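Local atomic coordinates of glutathione S-transferase domain (Xanthobacter autotrophicus, PDB entry 4HZ2), a protein that binds glutathione and probably works as a transferase, joining the thiol of this tripeptide to electrophilic substrates. Residues Y121-Y126 against A156-M161; V160-L165 against A198-V203; E168-G173 against D208-L213. One frame throughout, in Å; residues are numbered along the deposited sequence.

How the interactions relate
All three contacts belong to the all-helical C-terminal part of the glutathione S-transferase fold. Interactions 1 and 2 have centres about 11 Å apart and share Val160 and Met161 on helix 144-165, which meets helix 107-137 in the first and the start of helix 201-211 in the second. Interaction 3 lies about 12 Å from interaction 2, farther along helix 201-211, and about 17 Å from interaction 1. Along the chain, interaction 1 closes before 168-173 opens interaction 3, whereas interactions 2 and 3 alternate. Asp159 hydrogen-bonds the indole NE1 of Trp200, and His164 NE2 the carbonyl of Trp170, linking the contacts in a chain from the glutathione-proximal interior out to the surface.

Interaction 1: residues Y121-Y126 against A156-M161; sequences YSHEPY and AALDVM. With GSH (glutathione), chain C.
His123 lays its imidazole against helix 144-165, where Ala157 and Met161 receive it. With CG anti to the backbone N (chi1 179°), the His123 ring swings across so that its CD2 lies 4.0 Å from Ala157 CB and 3.7 Å from Met161 SD. The sulfur sits oblique to the ring, 63° off its normal, and the two side chains cross at about a right angle; a bend at chi3 of Met161 turns its methyl group away from the line of the chain. Methionine suits this place because a flexible, polarisable thioether can settle obliquely against a heteroaromatic ring. Alanine suits the other, since its short methyl lets the backbone come as near as 3.3 Å, from Ala157 CB to Ser122 O. NE2 of His123 also makes a weak hydrogen bond to Thr187 of helix 178-187. Two residues before His123, Tyr121 turns one face to a bound glutathione held largely by the second subunit, with Tyr121 CG 3.6 Å from GSH N1. The axes of segments 121-126, on helix 107-137, and 156-161 pass 9.3 Å apart, their directions 132° apart, in the packed helical interior typical of the glutathione S-transferase C-terminal domain.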
loop_
_atom_site.group_PDB
_atom_site.type_symbol
_atom_site.label_atom_id
_atom_site.label_comp_id
_atom_site.label_asym_id
_atom_site.label_seq_id
_atom_site.Cartn_x
_atom_site.Cartn_y
_atom_site.Cartn_z
ATOM N N TYR B 121 3.944 -0.498 -1.892
ATOM C CA TYR B 121 5.052 -0.531 -0.952
ATOM C C TYR B 121 6.414 -0.717 -1.637
ATOM O O TYR B 121 7.416 -0.136 -1.211
ATOM C CB TYR B 121 4.858 -1.680 0.068
ATOM C CG TYR B 121 5.715 -1.457 1.285
ATOM C CD1 TYR B 121 6.973 -2.059 1.414
ATOM C CD2 TYR B 121 5.302 -0.567 2.282
ATOM C CE1 TYR B 121 7.763 -1.806 2.525
ATOM C CE2 TYR B 121 6.081 -0.301 3.387
ATOM C CZ TYR B 121 7.311 -0.923 3.516
ATOM O OH TYR B 121 8.072 -0.626 4.636
ATOM N N SER B 122 6.433 -1.529 -2.693
ATOM C CA SER B 122 7.697 -2.019 -3.267
ATOM C C SER B 122 7.953 -1.557 -4.700
ATOM O O SER B 122 9.054 -1.765 -5.228
ATOM C CB SER B 122 7.736 -3.556 -3.231
ATOM O OG SER B 122 7.718 -4.039 -1.897
ATOM N N HIS B 123 6.966 -0.941 -5.348
ATOM C CA HIS B 123 7.095 -0.644 -6.773
ATOM C C HIS B 123 6.899 0.843 -7.027
ATOM O O HIS B 123 7.825 1.533 -7.486
ATOM C CB HIS B 123 6.091 -1.515 -7.533
ATOM C CG HIS B 123 6.056 -1.336 -9.023
ATOM N ND1 HIS B 123 5.376 -0.295 -9.647
ATOM C CD2 HIS B 123 6.531 -2.127 -10.025
ATOM C CE1 HIS B 123 5.468 -0.443 -10.962
ATOM N NE2 HIS B 123 6.148 -1.557 -11.215
ATOM N N GLU B 124 5.705 1.345 -6.706
ATOM C CA GLU B 124 5.393 2.765 -6.928
ATOM C C GLU B 124 6.459 3.722 -6.345
ATOM O O GLU B 124 6.885 4.660 -7.028
ATOM C CB GLU B 124 3.995 3.097 -6.363
ATOM C CG GLU B 124 3.348 4.323 -7.000
ATOM C CD GLU B 124 3.659 5.612 -6.274
ATOM O OE1 GLU B 124 4.488 5.591 -5.337
ATOM O OE2 GLU B 124 3.097 6.660 -6.647
ATOM N N PRO B 125 6.879 3.510 -5.082
ATOM C CA PRO B 125 7.820 4.500 -4.504
ATOM C C PRO B 125 9.166 4.622 -5.215
ATOM O O PRO B 125 9.924 5.550 -4.925
ATOM C CB PRO B 125 8.016 4.004 -3.052
ATOM C CG PRO B 125 6.801 3.174 -2.780
ATOM C CD PRO B 125 6.472 2.492 -4.087
ATOM N N TYR B 126 9.455 3.703 -6.137
ATOM C CA TYR B 126 10.725 3.716 -6.874
ATOM C C TYR B 126 10.533 4.064 -8.335
ATOM O O TYR B 126 11.257 4.906 -8.883
ATOM C CB TYR B 126 11.467 2.379 -6.706
ATOM C CG TYR B 126 11.537 2.040 -5.244
ATOM C CD1 TYR B 126 12.227 2.872 -4.350
ATOM C CD2 TYR B 126 10.855 0.947 -4.736
ATOM C CE1 TYR B 126 12.230 2.615 -2.988
ATOM C CE2 TYR B 126 10.881 0.655 -3.381
ATOM C CZ TYR B 126 11.556 1.498 -2.508
ATOM O OH TYR B 126 11.583 1.204 -1.175
ATOM N N ALA B 156 14.589 -4.374 -8.520
ATOM C CA ALA B 156 14.136 -5.515 -7.710
ATOM C C ALA B 156 12.619 -5.775 -7.878
ATOM O O ALA B 156 12.169 -6.930 -7.914
ATOM C CB ALA B 156 14.503 -5.330 -6.238
ATOM N N ALA B 157 11.833 -4.701 -7.984
ATOM C CA ALA B 157 10.360 -4.861 -8.119
ATOM C C ALA B 157 10.075 -5.451 -9.501
ATOM O O ALA B 157 9.235 -6.343 -9.646
ATOM C CB ALA B 157 9.655 -3.528 -7.950
ATOM N N LEU B 158 10.802 -4.975 -10.517
ATOM C CA LEU B 158 10.634 -5.517 -11.864
ATOM C C LEU B 158 11.070 -7.007 -11.894
ATOM O O LEU B 158 10.455 -7.828 -12.595
ATOM C CB LEU B 158 11.362 -4.669 -12.932
ATOM C CG LEU B 158 10.788 -3.262 -13.144
ATOM C CD1 LEU B 158 11.698 -2.387 -14.002
ATOM C CD2 LEU B 158 9.390 -3.346 -13.763
ATOM N N ASP B 159 12.107 -7.350 -11.123
ATOM C CA ASP B 159 12.554 -8.750 -11.063
ATOM C C ASP B 159 11.434 -9.663 -10.514
ATOM O O ASP B 159 11.251 -10.796 -10.977
ATOM C CB ASP B 159 13.786 -8.912 -10.158
ATOM C CG ASP B 159 15.050 -8.349 -10.755
ATOM O OD1 ASP B 159 15.141 -8.222 -12.003
ATOM O OD2 ASP B 159 15.992 -8.102 -9.946
ATOM N N VAL B 160 10.679 -9.157 -9.533
ATOM C CA VAL B 160 9.581 -9.922 -8.931
ATOM C C VAL B 160 8.503 -10.136 -10.017
ATOM O O VAL B 160 7.978 -11.228 -10.216
ATOM C CB VAL B 160 8.967 -9.193 -7.703
ATOM C CG1 VAL B 160 7.636 -9.823 -7.299
ATOM C CG2 VAL B 160 9.921 -9.203 -6.515
ATOM N N MET B 161 8.182 -9.070 -10.734
ATOM C CA MET B 161 7.159 -9.159 -11.781
ATOM C C MET B 161 7.619 -10.120 -12.872
ATOM O O MET B 161 6.852 -10.927 -13.356
ATOM C CB MET B 161 6.898 -7.769 -12.352
ATOM C CG MET B 161 6.237 -6.867 -11.325
ATOM S SD MET B 161 6.009 -5.217 -12.012
ATOM C CE MET B 161 4.835 -5.577 -13.348
HETATM N N1 GSH C . 4.366 -4.531 2.496
HETATM C CA1 GSH C . 4.960 -5.543 3.413
HETATM C C1 GSH C . 3.913 -6.045 4.366
HETATM O O11 GSH C . 3.135 -5.190 4.839
HETATM O O12 GSH C . 3.819 -7.252 4.645
HETATM C CB1 GSH C . 6.163 -4.965 4.168
HETATM C CG1 GSH C . 6.794 -6.061 5.029
HETATM C CD1 GSH C . 8.243 -5.749 5.399
HETATM O OE1 GSH C . 8.719 -4.652 5.200
HETATM N N2 GSH C . 8.965 -6.726 5.956
HETATM C CA2 GSH C . 10.386 -6.557 6.224
HETATM C C2 GSH C . 11.218 -7.611 5.568
HETATM O O2 GSH C . 10.852 -8.755 5.656
HETATM C CB2 GSH C . 10.625 -6.562 7.728
HETATM S SG2 GSH C . 12.346 -6.166 8.192
HETATM N N3 GSH C . 12.342 -7.263 4.926
HETATM C CA3 GSH C . 13.355 -8.296 4.764
HETATM C C3 GSH C . 14.132 -8.249 3.487
HETATM O O31 GSH C . 15.027 -9.112 3.306
HETATM O O32 GSH C . 13.849 -7.361 2.662
#

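Interaction 2: residues V160-L165 against A198-V203; sequences VMEQHL and AQWPAV
The carboxylate of Glu162 grips the first turn of helix 201-211 with both oxygens. Glu162 OE1 accepts a hydrogen bond from Val203 N at 3.0 Å (158° at the hydrogen), and Glu162 OE2 accepts one from Ala202 N, also at 3.0 Å and similarly straight. Both donors come from the syn side, somewhat out of the carboxylate plane. The anion therefore occupies the N-terminal end of the helix, where amide N-H groups lack acceptors from a preceding turn and the helix dipole would probably favour negative charge. Glutamate has the reach for this task: CG stands anti to the backbone N, and a bend at chi2 (81°) turns the carboxylate onto the two amides. Trp200 holds the N-cap position; its indole takes Glu162 CB at the ring edge, in plane, while its NE1 bonds Asp159, one turn earlier on helix 144-165. Pro201, which has no N-H to offer, brings CD to 3.3 Å from Glu162 OE2. A water bridges the two backbones farther along, donating to Leu165 O and to Ala202 O.

Beyond the polar grip, apolar groups close the joint. Leu165 CB meets Ala202 CB at 4.0 Å, and Val203 CG2 touches Met161 CB at 3.8 Å; alanine and valine are compact enough to let the backbones come near. Met161 and Leu165 also reach Trp206 farther along helix 201-211, and Met161 and Val203 both touch Thr187, so the joint lies beside helix 178-187, while Met161 also meets Phe118 of helix 107-137.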
loop_
_atom_site.group_PDB
_atom_site.type_symbol
_atom_site.label_atom_id
_atom_site.label_comp_id
_atom_site.label_asym_id
_atom_site.label_seq_id
_atom_site.Cartn_x
_atom_site.Cartn_y
_atom_site.Cartn_z
ATOM N N VAL B 160 10.679 -9.157 -9.533
ATOM C CA VAL B 160 9.581 -9.922 -8.931
ATOM C C VAL B 160 8.503 -10.136 -10.017
ATOM O O VAL B 160 7.978 -11.228 -10.216
ATOM C CB VAL B 160 8.967 -9.193 -7.703
ATOM C CG1 VAL B 160 7.636 -9.823 -7.299
ATOM C CG2 VAL B 160 9.921 -9.203 -6.515
ATOM N N MET B 161 8.182 -9.070 -10.734
ATOM C CA MET B 161 7.159 -9.159 -11.781
ATOM C C MET B 161 7.619 -10.120 -12.872
ATOM O O MET B 161 6.852 -10.927 -13.356
ATOM C CB MET B 161 6.898 -7.769 -12.352
ATOM C CG MET B 161 6.237 -6.867 -11.325
ATOM S SD MET B 161 6.009 -5.217 -12.012
ATOM C CE MET B 161 4.835 -5.577 -13.348
ATOM N N GLU B 162 8.885 -10.022 -13.248
ATOM C CA GLU B 162 9.455 -10.890 -14.299
ATOM C C GLU B 162 9.360 -12.363 -13.921
ATOM O O GLU B 162 9.008 -13.213 -14.758
ATOM C CB GLU B 162 10.908 -10.490 -14.601
ATOM C CG GLU B 162 11.624 -11.395 -15.618
ATOM C CD GLU B 162 11.235 -11.014 -17.040
ATOM O OE1 GLU B 162 10.539 -9.984 -17.207
ATOM O OE2 GLU B 162 11.616 -11.711 -17.997
ATOM N N GLN B 163 9.670 -12.668 -12.668
ATOM C CA GLN B 163 9.683 -14.046 -12.184
ATOM C C GLN B 163 8.268 -14.638 -12.324
ATOM O O GLN B 163 8.080 -15.791 -12.713
ATOM C CB GLN B 163 10.119 -14.041 -10.707
ATOM C CG GLN B 163 10.503 -15.373 -10.101
ATOM C CD GLN B 163 9.291 -16.196 -9.696
ATOM O OE1 GLN B 163 8.228 -15.662 -9.353
ATOM N NE2 GLN B 163 9.443 -17.502 -9.739
ATOM N N HIS B 164 7.253 -13.831 -12.014
ATOM C CA HIS B 164 5.904 -14.328 -12.082
ATOM C C HIS B 164 5.444 -14.426 -13.550
ATOM O O HIS B 164 4.871 -15.432 -13.971
ATOM C CB HIS B 164 4.948 -13.386 -11.329
ATOM C CG HIS B 164 3.511 -13.777 -11.492
ATOM N ND1 HIS B 164 2.839 -14.562 -10.570
ATOM C CD2 HIS B 164 2.638 -13.553 -12.509
ATOM C CE1 HIS B 164 1.610 -14.791 -11.009
ATOM N NE2 HIS B 164 1.472 -14.209 -12.191
ATOM N N LEU B 165 5.680 -13.365 -14.320
ATOM C CA LEU B 165 5.130 -13.255 -15.677
ATOM C C LEU B 165 5.863 -14.132 -16.709
ATOM O O LEU B 165 5.404 -14.314 -17.838
ATOM C CB LEU B 165 5.152 -11.793 -16.123
ATOM C CG LEU B 165 4.069 -10.952 -15.376
ATOM C CD1 LEU B 165 4.324 -9.450 -15.482
ATOM C CD2 LEU B 165 2.628 -11.244 -15.813
ATOM N N ALA B 198 13.288 -4.056 -22.159
ATOM C CA ALA B 198 13.878 -5.140 -22.937
ATOM C C ALA B 198 14.662 -6.065 -22.021
ATOM O O ALA B 198 14.835 -7.247 -22.335
ATOM C CB ALA B 198 14.770 -4.598 -24.059
ATOM N N GLN B 199 15.142 -5.530 -20.899
ATOM C CA GLN B 199 15.869 -6.341 -19.911
ATOM C C GLN B 199 14.963 -7.183 -19.000
ATOM O O GLN B 199 15.467 -8.012 -18.207
ATOM C CB GLN B 199 16.771 -5.453 -19.055
ATOM C CG GLN B 199 17.731 -4.616 -19.870
ATOM C CD GLN B 199 18.623 -5.486 -20.731
ATOM O OE1 GLN B 199 18.663 -5.330 -21.949
ATOM N NE2 GLN B 199 19.313 -6.438 -20.101
ATOM N N TRP B 200 13.648 -6.967 -19.101
ATOM C CA TRP B 200 12.643 -7.764 -18.393
ATOM C C TRP B 200 11.621 -8.226 -19.425
ATOM O O TRP B 200 10.495 -7.718 -19.471
ATOM C CB TRP B 200 11.935 -6.932 -17.296
ATOM C CG TRP B 200 12.864 -6.582 -16.135
ATOM C CD1 TRP B 200 13.089 -7.335 -15.021
ATOM C CD2 TRP B 200 13.687 -5.405 -16.001
ATOM N NE1 TRP B 200 14.006 -6.708 -14.192
ATOM C CE2 TRP B 200 14.380 -5.517 -14.764
ATOM C CE3 TRP B 200 13.905 -4.265 -16.798
ATOM C CZ2 TRP B 200 15.284 -4.534 -14.306
ATOM C CZ3 TRP B 200 14.795 -3.272 -16.331
ATOM C CH2 TRP B 200 15.474 -3.422 -15.090
ATOM N N PRO B 201 12.004 -9.190 -20.259
ATOM C CA PRO B 201 11.209 -9.490 -21.436
ATOM C C PRO B 201 9.814 -10.008 -21.125
ATOM O O PRO B 201 8.907 -9.786 -21.927
ATOM C CB PRO B 201 12.054 -10.548 -22.192
ATOM C CG PRO B 201 13.069 -11.031 -21.207
ATOM C CD PRO B 201 13.296 -9.901 -20.239
ATOM N N ALA B 202 9.644 -10.743 -20.023
ATOM C CA ALA B 202 8.303 -11.219 -19.637
ATOM C C ALA B 202 7.447 -10.028 -19.197
ATOM O O ALA B 202 6.247 -9.983 -19.483
ATOM C CB ALA B 202 8.356 -12.285 -18.546
ATOM N N VAL B 203 8.043 -9.071 -18.495
ATOM C CA VAL B 203 7.319 -7.833 -18.163
ATOM C C VAL B 203 6.957 -7.064 -19.438
ATOM O O VAL B 203 5.832 -6.573 -19.572
ATOM C CB VAL B 203 8.104 -6.929 -17.185
ATOM C CG1 VAL B 203 7.314 -5.663 -16.897
ATOM C CG2 VAL B 203 8.391 -7.705 -15.895
HETATM O O HOH W 1 4.639 -12.236 -19.896
#

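Interaction 3: residues E168-G173 against D208-L213; sequences EPWLVG and DRVAAL
Arg209 reaches from helix 201-211 over the indole of Trp170 to the backbone of Pro169. Its CB points toward the loop 168-173, and Arg209 CG, set anti to the backbone N (chi1 -174°), comes to 3.3 Å from Trp170 CH2 and also nears CZ2. Next, Arg209 CD stands over the face of the six-membered ring in a CH-pi contact, 3.8 Å from the Trp170 ring centroid. The chain then bends at chi3, lifting Arg209 NE off the indole toward Pro169 CB, 3.7 Å away. The planar end turns steeply to the ring, its plane 79° from that of the indole, so the aliphatic stem rather than the charged group covers the tryptophan. Pro169 lies over one face of the guanidinium, with Pro169 CB 3.7 Å from Arg209 CZ. At the tip, Arg209 NH1 donates to Pro169 O at 2.8 Å, meeting a lone pair in the carbonyl plane, although the bond is bent (135° at the hydrogen) and the oxygen is tilted from the guanidinium plane. Arginine suits the site by pairing an apolar stem with a terminal donor; an alanine here would probably leave this carbonyl without its charged mate and uncover the part of the indole face that CG and CD now shield.

Other apolar groups hold the indole from different directions. Val210 CG2 approaches its edge, 3.9 Å from Trp170 CZ3, and Leu213 brings CD1 to 4.0 Å from Trp170 CH2. Branched aliphatic side chains suit both places, filling in round a broad, flat ring. The neighbouring Leu171 N bonds Asp180, and Trp170 O bonds His164. Trp170 thus joins the loop between helices 144-165 and 178-187 to the C-terminal part of helix 201-211 and the residues that follow, through a CH-pi contact of an arginine stem backed by a backbone hydrogen bond at the surface of the helical domain.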
loop_
_atom_site.group_PDB
_atom_site.type_symbol
_atom_site.label_atom_id
_atom_site.label_comp_id
_atom_site.label_asym_id
_atom_site.label_seq_id
_atom_site.Cartn_x
_atom_site.Cartn_y
_atom_site.Cartn_z
ATOM N N GLU B 168 3.270 -17.135 -16.065
ATOM C CA GLU B 168 1.841 -16.927 -16.311
ATOM C C GLU B 168 1.679 -15.577 -17.007
ATOM O O GLU B 168 2.372 -14.636 -16.666
ATOM C CB GLU B 168 1.067 -16.880 -14.995
ATOM C CG GLU B 168 0.984 -18.200 -14.239
ATOM C CD GLU B 168 0.201 -19.277 -14.980
ATOM O OE1 GLU B 168 -0.583 -18.945 -15.914
ATOM O OE2 GLU B 168 0.355 -20.484 -14.611
ATOM N N PRO B 169 0.766 -15.469 -17.986
ATOM C CA PRO B 169 0.647 -14.202 -18.733
ATOM C C PRO B 169 -0.050 -13.063 -17.981
ATOM O O PRO B 169 0.091 -11.899 -18.393
ATOM C CB PRO B 169 -0.178 -14.604 -19.968
ATOM C CG PRO B 169 -0.950 -15.822 -19.527
ATOM C CD PRO B 169 0.032 -16.565 -18.649
ATOM N N TRP B 170 -0.779 -13.390 -16.907
ATOM C CA TRP B 170 -1.483 -12.392 -16.085
ATOM C C TRP B 170 -1.028 -12.476 -14.639
ATOM O O TRP B 170 -0.565 -13.525 -14.187
ATOM C CB TRP B 170 -2.999 -12.635 -16.160
ATOM C CG TRP B 170 -3.500 -12.646 -17.558
ATOM C CD1 TRP B 170 -3.963 -13.735 -18.264
ATOM C CD2 TRP B 170 -3.621 -11.512 -18.444
ATOM N NE1 TRP B 170 -4.355 -13.345 -19.535
ATOM C CE2 TRP B 170 -4.161 -11.988 -19.667
ATOM C CE3 TRP B 170 -3.306 -10.151 -18.331
ATOM C CZ2 TRP B 170 -4.385 -11.148 -20.764
ATOM C CZ3 TRP B 170 -3.547 -9.307 -19.423
ATOM C CH2 TRP B 170 -4.067 -9.812 -20.622
ATOM N N LEU B 171 -1.188 -11.390 -13.883
ATOM C CA LEU B 171 -0.745 -11.398 -12.483
ATOM C C LEU B 171 -1.541 -12.365 -11.570
ATOM O O LEU B 171 -0.987 -12.914 -10.614
ATOM C CB LEU B 171 -0.738 -9.988 -11.885
ATOM C CG LEU B 171 0.381 -9.093 -12.455
ATOM C CD1 LEU B 171 0.227 -7.675 -11.874
ATOM C CD2 LEU B 171 1.778 -9.664 -12.171
ATOM N N VAL B 172 -2.818 -12.582 -11.873
ATOM C CA VAL B 172 -3.689 -13.435 -11.044
ATOM C C VAL B 172 -4.581 -14.317 -11.907
ATOM O O VAL B 172 -5.195 -13.824 -12.858
ATOM C CB VAL B 172 -4.625 -12.590 -10.148
ATOM C CG1 VAL B 172 -5.541 -13.503 -9.338
ATOM C CG2 VAL B 172 -3.799 -11.677 -9.254
ATOM N N GLY B 173 -4.670 -15.601 -11.558
ATOM C CA GLY B 173 -5.553 -16.498 -12.260
ATOM C C GLY B 173 -5.259 -16.566 -13.743
ATOM O O GLY B 173 -4.089 -16.546 -14.141
ATOM N N ASP B 208 2.682 -5.304 -23.275
ATOM C CA ASP B 208 2.030 -5.308 -24.592
ATOM C C ASP B 208 0.653 -5.977 -24.558
ATOM O O ASP B 208 -0.290 -5.529 -25.230
ATOM C CB ASP B 208 2.916 -5.957 -25.657
ATOM C CG ASP B 208 4.189 -5.152 -25.929
ATOM O OD1 ASP B 208 4.202 -3.928 -25.679
ATOM O OD2 ASP B 208 5.190 -5.745 -26.394
ATOM N N ARG B 209 0.543 -7.063 -23.795
ATOM C CA ARG B 209 -0.701 -7.830 -23.641
ATOM C C ARG B 209 -1.763 -6.961 -22.992
ATOM O O ARG B 209 -2.923 -6.921 -23.433
ATOM C CB ARG B 209 -0.380 -9.059 -22.756
ATOM C CG ARG B 209 -1.427 -10.114 -22.537
ATOM C CD ARG B 209 -0.799 -11.216 -21.679
ATOM N NE ARG B 209 0.357 -11.812 -22.349
ATOM C CZ ARG B 209 1.570 -11.976 -21.822
ATOM N NH1 ARG B 209 1.848 -11.642 -20.563
ATOM N NH2 ARG B 209 2.524 -12.521 -22.570
ATOM N N VAL B 210 -1.375 -6.245 -21.942
ATOM C CA VAL B 210 -2.342 -5.382 -21.260
ATOM C C VAL B 210 -2.733 -4.233 -22.190
ATOM O O VAL B 210 -3.927 -3.910 -22.322
ATOM C CB VAL B 210 -1.808 -4.841 -19.907
ATOM C CG1 VAL B 210 -2.760 -3.784 -19.354
ATOM C CG2 VAL B 210 -1.626 -5.985 -18.914
ATOM N N ALA B 211 -1.764 -3.656 -22.886
ATOM C CA ALA B 211 -2.047 -2.511 -23.772
ATOM C C ALA B 211 -3.008 -2.887 -24.903
ATOM O O ALA B 211 -3.718 -2.029 -25.439
ATOM C CB ALA B 211 -0.753 -1.929 -24.344
ATOM N N ALA B 212 -3.015 -4.166 -25.283
ATOM C CA ALA B 212 -3.863 -4.625 -26.381
ATOM C C ALA B 212 -5.299 -4.925 -25.941
ATOM O O ALA B 212 -6.180 -5.150 -26.791
ATOM C CB ALA B 212 -3.250 -5.845 -27.049
ATOM N N LEU B 213 -5.557 -4.931 -24.633
ATOM C CA LEU B 213 -6.925 -5.203 -24.151
ATOM C C LEU B 213 -7.896 -4.111 -24.598
ATOM O O LEU B 213 -7.537 -2.934 -24.603
ATOM C CB LEU B 213 -6.953 -5.326 -22.622
ATOM C CG LEU B 213 -6.256 -6.567 -22.050
ATOM C CD1 LEU B 213 -6.170 -6.434 -20.535
ATOM C CD2 LEU B 213 -7.039 -7.817 -22.422
#